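Local coordinates for sulfur oxidation protein SOXB (Thermus thermophilus, PDB 2WDD) that probably hydrolyses the sulfur-sulfur bond of cysteine S-thiosulfonate on its carrier in the sulfur oxidation pathway, using a two-manganese centre, at residues A[130-135]-A[162-167]; A[158-163]-A[182-187]. All blocks are in the same frame, centred on the assembly; numbering follows the deposited sequence.

Contact 1 (130-135 with 162-167) and contact 2 (158-163 with 182-187) lie one after the other along neighbouring parallel strands, their centres about 10 Å apart. Strand 124-129 runs into the first loop of contact 1, and strand 159-160, which contact 2 pairs with strand 183-184, runs into the second; Ser162 and His163 belong to both contacts. Helix 170-179 makes the crossover between 159-160 and 183-184, the latter an outermost strand of this mixed sheet. Met160 packs against Trp134 and Glu165, joining the two contacts. Contact 1 thus places manganese ligands just beyond the strand ends, whereas contact 2 lies at the edge of the sheet, farther from the chain centre, and its first segment leads to His163.

Contact 1 (A[130-135]-A[162-167]); sequences GGDTWT and SHWEWT. With MN (manganese (II) ion), chain H; MN (manganese (II) ion), chain G.
Two loops run close together, with Gly131 CA 4.4 Å from Ser162 CA, and the amides of 132-134 turn toward Glu165. That carboxylate accepts four backbone N-H groups, three of them from 132-134. Its OE2 accepts from Thr133 N at 2.7 Å on the syn side and from Trp134 N on the anti side, 33° out of the carboxylate plane. Its OE1 takes Asp132 N through the syn lone pair and His163 N nearly end-on, which fixes the group's rotation. Chi1 (-84°, CG opposite the carbonyl carbon) sets Glu165 CG 3.4 Å from Trp134 CE3, over the indole face near its rim, and the bend at chi2 then turns the carboxylate toward the amides. The loops follow neighbouring strands of a metallophosphoesterase-type domain of the 5'-nucleotidase family and deliver Asp132 and His163 to the metals. Asp132 OD2 bridges both manganese ions at 2.2 Å, as does a water; His263 and His286 complete the site that holds His163 ND1, and Asp36, His38 and His288 the other. Asp132 OD1 receives Trp164 N at 2.7 Å (168° at hydrogen), which steadies the bridging carboxylate, and lies in plane at the edge of the Trp164 ring, 3.1 Å from CD1.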
loop_
_atom_site.group_PDB
_atom_site.type_symbol
_atom_site.label_atom_id
_atom_site.label_comp_id
_atom_site.label_asym_id
_atom_site.label_seq_id
_atom_site.Cartn_x
_atom_site.Cartn_y
_atom_site.Cartn_z
ATOM N N GLY A 130 -0.099 2.454 10.715
ATOM C CA GLY A 130 -0.945 1.378 10.234
ATOM C C GLY A 130 -0.270 0.152 9.639
ATOM O O GLY A 130 -0.971 -0.749 9.178
ATOM N N GLY A 131 1.058 0.076 9.676
ATOM C CA GLY A 131 1.745 -1.110 9.176
ATOM C C GLY A 131 2.203 -1.000 7.729
ATOM O O GLY A 131 1.946 -0.001 7.058
ATOM N N ASP A 132 2.875 -2.042 7.244
ATOM C CA ASP A 132 3.539 -2.020 5.932
ATOM C C ASP A 132 4.537 -0.883 5.992
ATOM O O ASP A 132 4.622 -0.050 5.091
ATOM C CB ASP A 132 2.564 -1.826 4.772
ATOM C CG ASP A 132 1.950 -3.132 4.315
ATOM O OD1 ASP A 132 2.280 -4.182 4.903
ATOM O OD2 ASP A 132 1.143 -3.115 3.369
ATOM N N THR A 133 5.277 -0.843 7.094
ATOM C CA THR A 133 6.227 0.218 7.339
ATOM C C THR A 133 7.669 -0.221 7.108
ATOM O O THR A 133 8.463 0.515 6.531
ATOM C CB THR A 133 6.094 0.699 8.802
ATOM O OG1 THR A 133 4.719 0.975 9.087
ATOM C CG2 THR A 133 6.952 1.942 9.058
ATOM N N TRP A 134 8.009 -1.384 7.647
ATOM C CA TRP A 134 9.396 -1.834 7.710
ATOM C C TRP A 134 10.077 -2.304 6.450
ATOM O O TRP A 134 11.306 -2.472 6.438
ATOM C CB TRP A 134 9.524 -2.975 8.723
ATOM C CG TRP A 134 9.170 -2.628 10.141
ATOM C CD1 TRP A 134 8.960 -1.380 10.675
ATOM C CD2 TRP A 134 9.094 -3.550 11.227
ATOM N NE1 TRP A 134 8.715 -1.481 12.027
ATOM C CE2 TRP A 134 8.796 -2.803 12.392
ATOM C CE3 TRP A 134 9.188 -4.940 11.323
ATOM C CZ2 TRP A 134 8.587 -3.412 13.629
ATOM C CZ3 TRP A 134 9.002 -5.542 12.556
ATOM C CH2 TRP A 134 8.710 -4.773 13.695
ATOM N N THR A 135 9.277 -2.602 5.432
ATOM C CA THR A 135 9.774 -3.260 4.239
ATOM C C THR A 135 9.677 -2.464 2.958
ATOM O O THR A 135 9.075 -1.383 2.915
ATOM C CB THR A 135 8.994 -4.588 4.071
ATOM O OG1 THR A 135 7.582 -4.312 4.099
ATOM C CG2 THR A 135 9.319 -5.544 5.220
ATOM N N SER A 162 0.494 -4.707 11.522
ATOM C CA SER A 162 1.381 -5.279 10.517
ATOM C C SER A 162 0.773 -6.002 9.328
ATOM O O SER A 162 -0.385 -6.390 9.326
ATOM C CB SER A 162 2.296 -6.279 11.227
ATOM O OG SER A 162 1.559 -7.452 11.566
ATOM N N HIS A 163 1.635 -6.211 8.336
ATOM C CA HIS A 163 1.346 -7.005 7.157
ATOM C C HIS A 163 2.671 -7.442 6.521
ATOM O O HIS A 163 3.184 -8.529 6.840
ATOM C CB HIS A 163 0.441 -6.301 6.153
ATOM C CG HIS A 163 0.344 -7.018 4.837
ATOM N ND1 HIS A 163 -0.124 -6.411 3.693
ATOM C CD2 HIS A 163 0.707 -8.274 4.475
ATOM C CE1 HIS A 163 -0.061 -7.263 2.684
ATOM N NE2 HIS A 163 0.447 -8.401 3.130
ATOM N N TRP A 164 3.260 -6.587 5.677
ATOM C CA TRP A 164 4.515 -6.948 4.998
ATOM C C TRP A 164 5.697 -7.143 5.930
ATOM O O TRP A 164 6.699 -7.731 5.545
ATOM C CB TRP A 164 4.872 -5.954 3.886
ATOM C CG TRP A 164 4.129 -6.223 2.607
ATOM C CD1 TRP A 164 2.876 -5.785 2.271
ATOM C CD2 TRP A 164 4.623 -6.931 1.473
ATOM N NE1 TRP A 164 2.540 -6.224 1.010
ATOM C CE2 TRP A 164 3.603 -6.929 0.498
ATOM C CE3 TRP A 164 5.819 -7.607 1.203
ATOM C CZ2 TRP A 164 3.739 -7.591 -0.724
ATOM C CZ3 TRP A 164 5.951 -8.250 -0.021
ATOM C CH2 TRP A 164 4.918 -8.239 -0.961
ATOM N N GLU A 165 5.573 -6.656 7.161
ATOM C CA GLU A 165 6.612 -6.831 8.166
ATOM C C GLU A 165 7.010 -8.303 8.243
ATOM O O GLU A 165 8.192 -8.644 8.400
ATOM C CB GLU A 165 6.029 -6.441 9.528
ATOM C CG GLU A 165 6.078 -4.945 9.835
ATOM C CD GLU A 165 5.171 -4.078 8.959
ATOM O OE1 GLU A 165 4.094 -4.554 8.527
ATOM O OE2 GLU A 165 5.526 -2.890 8.791
ATOM N N TRP A 166 6.016 -9.176 8.143
ATOM C CA TRP A 166 6.270 -10.603 8.266
ATOM C C TRP A 166 7.124 -11.221 7.173
ATOM O O TRP A 166 7.548 -12.367 7.316
ATOM C CB TRP A 166 4.969 -11.366 8.452
ATOM C CG TRP A 166 4.302 -10.950 9.731
ATOM C CD1 TRP A 166 3.333 -10.000 9.873
ATOM C CD2 TRP A 166 4.670 -11.352 11.057
ATOM N NE1 TRP A 166 3.056 -9.800 11.208
ATOM C CE2 TRP A 166 3.859 -10.622 11.955
ATOM C CE3 TRP A 166 5.595 -12.267 11.575
ATOM C CZ2 TRP A 166 3.919 -10.803 13.339
ATOM C CZ3 TRP A 166 5.676 -12.420 12.952
ATOM C CH2 TRP A 166 4.834 -11.700 13.816
ATOM N N THR A 167 7.369 -10.486 6.086
ATOM C CA THR A 167 8.207 -11.024 5.012
ATOM C C THR A 167 9.677 -10.969 5.405
ATOM O O THR A 167 10.544 -11.417 4.653
ATOM C CB THR A 167 7.934 -10.373 3.641
ATOM O OG1 THR A 167 8.278 -8.988 3.675
ATOM C CG2 THR A 167 6.471 -10.545 3.247
HETATM MN MN MN H . -0.758 -4.312 3.258
HETATM MN MN MN G . 0.740 -1.571 1.851
HETATM O O HOH W 1 -0.806 -2.948 1.643
#

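Contact 2 (A[158-163]-A[182-187]); sequences DHMVSH and GEFLSY. With MN (manganese (II) ion), chain H.
His159 turns its ring edge to the backbone of Glu183: ND1 donates to Glu183 O at 2.9 Å, with the acceptor only 3° out of the imidazole plane. With chi1 at -65°, CG lies opposite the carbonyl carbon and next to the backbone N, and from there the ring also offers a face to Leu185, whose CD1 sits over it 3.7 Å from the ring centroid, a CH-pi contact. This edge bond and methyl cover, together with the NE2 bond to His205, restrict the ring's rotation. The segments form the parallel strand pair of a beta-alpha-beta unit in which helix 170-179 makes the crossover. Its pairing is loose, but Glu183 N reaches Asp158 O at 2.9 Å and Leu185 N reaches Met160 O at 3.2 Å; Met160 N is buried without a partner. Met160 and Phe184 meet on the sheet face away from His159 and Glu183. Met160 CG stands between its own N and carbonyl carbon (chi1 88°) and touches Phe184 CD1 at 3.6 Å. Phe184 lies beneath Met160 O with one ring face, while Ser162 OG, hydrogen-bonded to Ser218, approaches its edge, 3.4 Å from CZ. Val161 CG1 rests 3.3 Å from Leu185 O.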
loop_
_atom_site.group_PDB
_atom_site.type_symbol
_atom_site.label_atom_id
_atom_site.label_comp_id
_atom_site.label_asym_id
_atom_site.label_seq_id
_atom_site.Cartn_x
_atom_site.Cartn_y
_atom_site.Cartn_z
ATOM N N ASP A 158 3.584 5.473 18.803
ATOM C CA ASP A 158 2.965 4.832 19.961
ATOM C C ASP A 158 2.494 3.407 19.705
ATOM O O ASP A 158 2.611 2.541 20.574
ATOM C CB ASP A 158 1.796 5.663 20.460
ATOM C CG ASP A 158 2.237 6.990 21.015
ATOM O OD1 ASP A 158 3.015 6.998 21.996
ATOM O OD2 ASP A 158 1.876 8.023 20.431
ATOM N N HIS A 159 1.920 3.171 18.531
ATOM C CA HIS A 159 1.437 1.841 18.181
ATOM C C HIS A 159 1.630 1.576 16.702
ATOM O O HIS A 159 1.668 2.505 15.896
ATOM C CB HIS A 159 -0.062 1.711 18.446
ATOM C CG HIS A 159 -0.439 1.816 19.889
ATOM N ND1 HIS A 159 0.006 0.919 20.839
ATOM C CD2 HIS A 159 -1.260 2.678 20.536
ATOM C CE1 HIS A 159 -0.505 1.243 22.017
ATOM N NE2 HIS A 159 -1.283 2.298 21.858
ATOM N N MET A 160 1.701 0.294 16.350
ATOM C CA MET A 160 1.711 -0.108 14.954
ATOM C C MET A 160 1.046 -1.470 14.852
ATOM O O MET A 160 0.909 -2.200 15.855
ATOM C CB MET A 160 3.118 -0.158 14.358
ATOM C CG MET A 160 3.834 -1.490 14.534
ATOM S SD MET A 160 5.495 -1.501 13.712
ATOM C CE MET A 160 5.027 -1.881 11.994
ATOM N N VAL A 161 0.569 -1.777 13.647
ATOM C CA VAL A 161 0.042 -3.085 13.310
ATOM C C VAL A 161 0.889 -3.595 12.135
ATOM O O VAL A 161 1.911 -2.975 11.797
ATOM C CB VAL A 161 -1.471 -3.105 13.055
ATOM C CG1 VAL A 161 -2.214 -2.724 14.343
ATOM C CG2 VAL A 161 -1.867 -2.185 11.906
ATOM N N SER A 162 0.494 -4.707 11.522
ATOM C CA SER A 162 1.381 -5.279 10.517
ATOM C C SER A 162 0.773 -6.002 9.328
ATOM O O SER A 162 -0.385 -6.390 9.326
ATOM C CB SER A 162 2.296 -6.279 11.227
ATOM O OG SER A 162 1.559 -7.452 11.566
ATOM N N HIS A 163 1.635 -6.211 8.336
ATOM C CA HIS A 163 1.346 -7.005 7.157
ATOM C C HIS A 163 2.671 -7.442 6.521
ATOM O O HIS A 163 3.184 -8.529 6.840
ATOM C CB HIS A 163 0.441 -6.301 6.153
ATOM C CG HIS A 163 0.344 -7.018 4.837
ATOM N ND1 HIS A 163 -0.124 -6.411 3.693
ATOM C CD2 HIS A 163 0.707 -8.274 4.475
ATOM C CE1 HIS A 163 -0.061 -7.263 2.684
ATOM N NE2 HIS A 163 0.447 -8.401 3.130
ATOM N N GLY A 182 7.574 1.596 20.542
ATOM C CA GLY A 182 6.134 1.708 20.616
ATOM C C GLY A 182 5.587 0.371 21.069
ATOM O O GLY A 182 6.355 -0.559 21.367
ATOM N N GLU A 183 4.264 0.268 21.133
ATOM C CA GLU A 183 3.604 -0.966 21.524
ATOM C C GLU A 183 2.873 -1.589 20.338
ATOM O O GLU A 183 1.911 -1.022 19.824
ATOM C CB GLU A 183 2.629 -0.754 22.688
ATOM C CG GLU A 183 1.931 -2.049 23.051
ATOM C CD GLU A 183 1.012 -1.935 24.239
ATOM O OE1 GLU A 183 0.629 -2.992 24.765
ATOM O OE2 GLU A 183 0.660 -0.805 24.628
ATOM N N PHE A 184 3.328 -2.767 19.926
ATOM C CA PHE A 184 2.722 -3.490 18.811
ATOM C C PHE A 184 1.397 -4.104 19.259
ATOM O O PHE A 184 1.328 -4.732 20.316
ATOM C CB PHE A 184 3.676 -4.602 18.335
ATOM C CG PHE A 184 3.208 -5.316 17.093
ATOM C CD1 PHE A 184 3.581 -4.859 15.843
ATOM C CD2 PHE A 184 2.378 -6.422 17.174
ATOM C CE1 PHE A 184 3.134 -5.482 14.690
ATOM C CE2 PHE A 184 1.923 -7.056 16.028
ATOM C CZ PHE A 184 2.303 -6.583 14.781
ATOM N N LEU A 185 0.349 -3.908 18.464
ATOM C CA LEU A 185 -0.973 -4.443 18.784
ATOM C C LEU A 185 -1.480 -5.355 17.674
ATOM O O LEU A 185 -1.245 -5.088 16.497
ATOM C CB LEU A 185 -1.985 -3.298 18.946
ATOM C CG LEU A 185 -1.703 -2.241 20.005
ATOM C CD1 LEU A 185 -2.735 -1.118 19.921
ATOM C CD2 LEU A 185 -1.706 -2.876 21.399
ATOM N N SER A 186 -2.230 -6.386 18.052
ATOM C CA SER A 186 -2.900 -7.264 17.097
ATOM C C SER A 186 -3.780 -8.252 17.838
ATOM O O SER A 186 -3.282 -9.058 18.625
ATOM C CB SER A 186 -1.906 -8.005 16.197
ATOM O OG SER A 186 -1.467 -7.180 15.119
ATOM N N TYR A 187 -5.086 -8.185 17.608
ATOM C CA TYR A 187 -6.005 -9.113 18.260
ATOM C C TYR A 187 -5.962 -10.466 17.551
ATOM O O TYR A 187 -6.310 -11.501 18.133
ATOM C CB TYR A 187 -7.448 -8.569 18.213
ATOM C CG TYR A 187 -8.173 -8.911 16.922
ATOM C CD1 TYR A 187 -8.927 -10.079 16.808
ATOM C CD2 TYR A 187 -8.010 -8.128 15.786
ATOM C CE1 TYR A 187 -9.549 -10.424 15.618
ATOM C CE2 TYR A 187 -8.605 -8.479 14.581
ATOM C CZ TYR A 187 -9.379 -9.618 14.501
ATOM O OH TYR A 187 -9.965 -9.966 13.306
HETATM MN MN MN H . -0.758 -4.312 3.258
HETATM O O HOH W 1 -0.806 -2.948 1.643
#